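Local coordinates for protein carbohydrate deacetylase Agd3 (Neosartorya fumigata, PDB 6NWZ) that probably removes acetyl groups from the fungal exopolysaccharide galactosaminogalactan, a step required for biofilm formation by Aspergillus fumigatus, at residues S223-S226 against N227-H231; A529-M532 against R533-G537. One frame throughout, in Å; residues are numbered along the deposited sequence.

Both contacts are local, each held within one helix, and neither closes a long loop. Going from the N terminus, interaction 1 comes first, over the opening turns of helix 224-237 in the CBM87 region. Almost three hundred residues later interaction 2 takes in the last turns of helix 520-536, in the deacetylase region. The two follow in series, neither nested nor crossed, yet their centres lie about 9 Å apart in space. The helices touch: His231 NE2 makes a probable hydrogen bond to Leu536 O, while Ala224 packs on Ala529 and Asn227 on Gly537, joining the two parts of the chain.

Interaction 1 of 2, residues S223-S226 against N227-H231; sequences SATS and NYLQH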
# COMPACT_ATOMS: atom_id res chain seq x y z
N SER A 223 12.46 -6.01 -2.61
CA SER A 223 13.15 -5.72 -1.36
C SER A 223 12.37 -4.70 -0.55
O SER A 223 12.13 -3.58 -1.02
CB SER A 223 14.57 -5.22 -1.63
OG SER A 223 15.17 -4.73 -0.45
N ALA A 224 11.98 -5.08 0.67
CA ALA A 224 11.38 -4.11 1.58
C ALA A 224 12.40 -3.07 2.01
O ALA A 224 12.06 -1.89 2.18
CB ALA A 224 10.78 -4.83 2.79
N THR A 225 13.67 -3.47 2.18
CA THR A 225 14.71 -2.51 2.55
C THR A 225 14.82 -1.38 1.53
O THR A 225 14.91 -0.21 1.90
CB THR A 225 16.06 -3.22 2.69
OG1 THR A 225 16.13 -3.87 3.97
CG2 THR A 225 17.22 -2.24 2.58
N SER A 226 14.78 -1.72 0.23
CA SER A 226 14.85 -0.69 -0.80
C SER A 226 13.67 0.27 -0.70
O SER A 226 13.84 1.49 -0.82
CB SER A 226 14.89 -1.33 -2.19
OG SER A 226 16.02 -2.18 -2.32
N ASN A 227 12.46 -0.26 -0.46
CA ASN A 227 11.30 0.60 -0.26
C ASN A 227 11.39 1.42 1.01
O ASN A 227 10.71 2.45 1.12
CB ASN A 227 10.02 -0.24 -0.25
CG ASN A 227 9.60 -0.69 -1.63
OD1 ASN A 227 8.82 -0.02 -2.30
ND2 ASN A 227 10.12 -1.83 -2.07
N TYR A 228 12.21 1.00 1.98
CA TYR A 228 12.47 1.81 3.17
C TYR A 228 13.46 2.92 2.87
O TYR A 228 13.24 4.08 3.26
CB TYR A 228 12.99 0.92 4.30
CG TYR A 228 13.46 1.67 5.53
CD1 TYR A 228 12.56 2.35 6.34
CD2 TYR A 228 14.81 1.68 5.90
CE1 TYR A 228 12.98 3.03 7.47
CE2 TYR A 228 15.24 2.35 7.03
CZ TYR A 228 14.32 3.03 7.81
OH TYR A 228 14.71 3.71 8.95
N LEU A 229 14.56 2.59 2.19
CA LEU A 229 15.61 3.57 1.96
C LEU A 229 15.14 4.69 1.05
O LEU A 229 15.59 5.83 1.20
CB LEU A 229 16.83 2.88 1.35
CG LEU A 229 17.51 1.79 2.19
CD1 LEU A 229 18.68 1.20 1.43
CD2 LEU A 229 17.97 2.33 3.54
N GLN A 230 14.24 4.40 0.11
CA GLN A 230 13.93 5.37 -0.94
C GLN A 230 13.32 6.65 -0.37
O GLN A 230 13.41 7.71 -0.99
CB GLN A 230 12.99 4.75 -1.97
CG GLN A 230 11.64 4.34 -1.41
CD GLN A 230 10.76 3.70 -2.45
OE1 GLN A 230 11.09 3.69 -3.64
NE2 GLN A 230 9.62 3.17 -2.01
N HIS A 231 12.70 6.56 0.82
CA HIS A 231 12.11 7.75 1.42
C HIS A 231 13.16 8.75 1.88
O HIS A 231 12.85 9.93 2.05
CB HIS A 231 11.21 7.33 2.59
CG HIS A 231 10.10 6.42 2.19
ND1 HIS A 231 9.01 6.85 1.47
CD2 HIS A 231 9.92 5.09 2.39
CE1 HIS A 231 8.20 5.83 1.25
NE2 HIS A 231 8.73 4.75 1.80
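Asn227 reaches back to Ser223 at the N-cap of helix 224-237, where the chain enters its first turn. Asn227 ND2 donates to Ser223 O at 2.9 Å, with the oxygen almost in the amide plane of Asn227 but the donor tilted 32° from the Ser223 carbonyl plane. CG lies beside the backbone N (chi1 -76°), which turns the amide back toward the helix start; ND2 is also hydrogen-bonded to Thr220 O. Ser223 OG accepts from Ser226 N at 3.1 Å, the capping bond proper, and Ser226 OG is hydrogen-bonded to Ala219 N. Ala224 and Asn227 lie on Arg533, so the capped end abuts helix 520-536 of the deacetylase region. Tyr228 N donates to Ala224 O at 2.9 Å, while its side chain leads away to Val164 and Leu158. Leu229 lies alongside Thr225, both side chains pointing the same way, with CD1 of Leu229 3.9 Å from CG2 of Thr225; the Thr225 hydroxyl is hydrogen-bonded to Ser165 O, and Leu229 continues onto Leu145 and Phe147. Gln230 N repeats the helical bond to Ser226 O, and its CG sits over the His231 ring. The Thr225 carbonyl oxygen takes Leu229 N at 2.8 Å and lies 3.3 Å from Leu229 CG.

Interaction 2 of 2, residues A529-M532 against R533-G537; sequences ADTM and RHLLG. With ZN (zinc ion), chain I.
Asp530 and His534, one helical turn apart near the end of helix 520-536, bind the same zinc ion, an i, i+4 metal site separate from the zinc held by Asp256, His388 and His392. The metal is held by OD2 of Asp530 at 1.9 Å and by NE2 of His534 at 2.4 Å. The carboxylate and imidazole planes stand 82° apart. With CG anti to the backbone N (chi1 -176°), the aspartate extends alongside the next turn, and its other oxygen is used as well: Arg533 NH2 meets OD1 on the syn side at 3.2 Å, a salt bridge, so that zinc and arginine each take one carboxylate oxygen and probably share its negative charge. The arginine chain bends at chi3 to bring the guanidinium there. Asp530 O lies 3.3 Å above one face of the His534 ring, toward its rim, and accepts from His534 N. Leu535 N binds Thr531 O and Leu536 N binds Met532 O. Thr531 CG2 lies alongside Leu535 CG at 4.1 Å, and Met532 CE reaches Leu535 CD1 at 4.2 Å. Trp492 stacks on the His534 ring. Helix 569-584 packs on Thr531, Met532 and Leu536, Tyr543 of strand 542-546 meets Thr531, His534 and Leu535, and helix 224-237 rests on Arg533 and Leu536.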
# COMPACT_ATOMS: atom_id res chain seq x y z
N ALA A 529 8.19 -8.92 6.38
CA ALA A 529 8.98 -8.35 5.29
C ALA A 529 8.09 -7.99 4.11
O ALA A 529 8.23 -6.91 3.52
CB ALA A 529 10.06 -9.34 4.86
N ASP A 530 7.17 -8.88 3.75
CA ASP A 530 6.35 -8.66 2.57
C ASP A 530 5.39 -7.49 2.77
O ASP A 530 5.17 -6.70 1.84
CB ASP A 530 5.60 -9.94 2.23
CG ASP A 530 4.81 -9.82 0.96
OD1 ASP A 530 5.44 -9.65 -0.11
OD2 ASP A 530 3.57 -9.87 1.04
N THR A 531 4.82 -7.35 3.97
CA THR A 531 3.88 -6.27 4.20
C THR A 531 4.58 -4.92 4.32
O THR A 531 4.02 -3.89 3.93
CB THR A 531 3.05 -6.55 5.46
OG1 THR A 531 2.52 -7.88 5.38
CG2 THR A 531 1.91 -5.55 5.58
N MET A 532 5.80 -4.90 4.87
CA MET A 532 6.57 -3.65 4.87
C MET A 532 6.87 -3.19 3.45
O MET A 532 6.86 -1.99 3.17
CB MET A 532 7.86 -3.83 5.67
CG MET A 532 7.67 -4.00 7.17
SD MET A 532 6.74 -2.67 7.94
CE MET A 532 5.13 -3.43 8.15
N ARG A 533 7.14 -4.13 2.55
CA ARG A 533 7.37 -3.77 1.16
C ARG A 533 6.15 -3.10 0.55
O ARG A 533 6.27 -2.15 -0.22
CB ARG A 533 7.75 -5.02 0.36
CG ARG A 533 7.97 -4.76 -1.12
CD ARG A 533 8.46 -6.01 -1.83
NE ARG A 533 7.46 -7.08 -1.90
CZ ARG A 533 6.58 -7.20 -2.90
NH1 ARG A 533 6.56 -6.31 -3.88
NH2 ARG A 533 5.72 -8.21 -2.90
N HIS A 534 4.95 -3.57 0.91
CA HIS A 534 3.72 -2.94 0.43
C HIS A 534 3.52 -1.58 1.07
O HIS A 534 3.29 -0.58 0.38
CB HIS A 534 2.52 -3.85 0.72
CG HIS A 534 2.61 -5.20 0.09
ND1 HIS A 534 3.21 -5.40 -1.14
CD2 HIS A 534 2.17 -6.41 0.50
CE1 HIS A 534 3.14 -6.68 -1.45
NE2 HIS A 534 2.51 -7.32 -0.47
N LEU A 535 3.61 -1.51 2.41
CA LEU A 535 3.28 -0.29 3.12
C LEU A 535 4.33 0.79 2.88
O LEU A 535 3.98 1.96 2.65
CB LEU A 535 3.14 -0.57 4.62
CG LEU A 535 1.99 -1.50 5.02
CD1 LEU A 535 1.81 -1.53 6.53
CD2 LEU A 535 0.70 -1.07 4.33
N LEU A 536 5.61 0.43 2.92
CA LEU A 536 6.65 1.41 2.61
C LEU A 536 6.70 1.76 1.13
O LEU A 536 7.34 2.75 0.77
CB LEU A 536 8.01 0.88 3.09
CG LEU A 536 8.11 0.70 4.61
CD1 LEU A 536 9.46 0.17 5.05
CD2 LEU A 536 7.81 2.02 5.30
N GLY A 537 6.04 0.99 0.28
CA GLY A 537 5.83 1.35 -1.11
C GLY A 537 4.59 2.18 -1.35
O GLY A 537 4.25 2.46 -2.50
ZN ZN I . 1.90 -9.56 0.08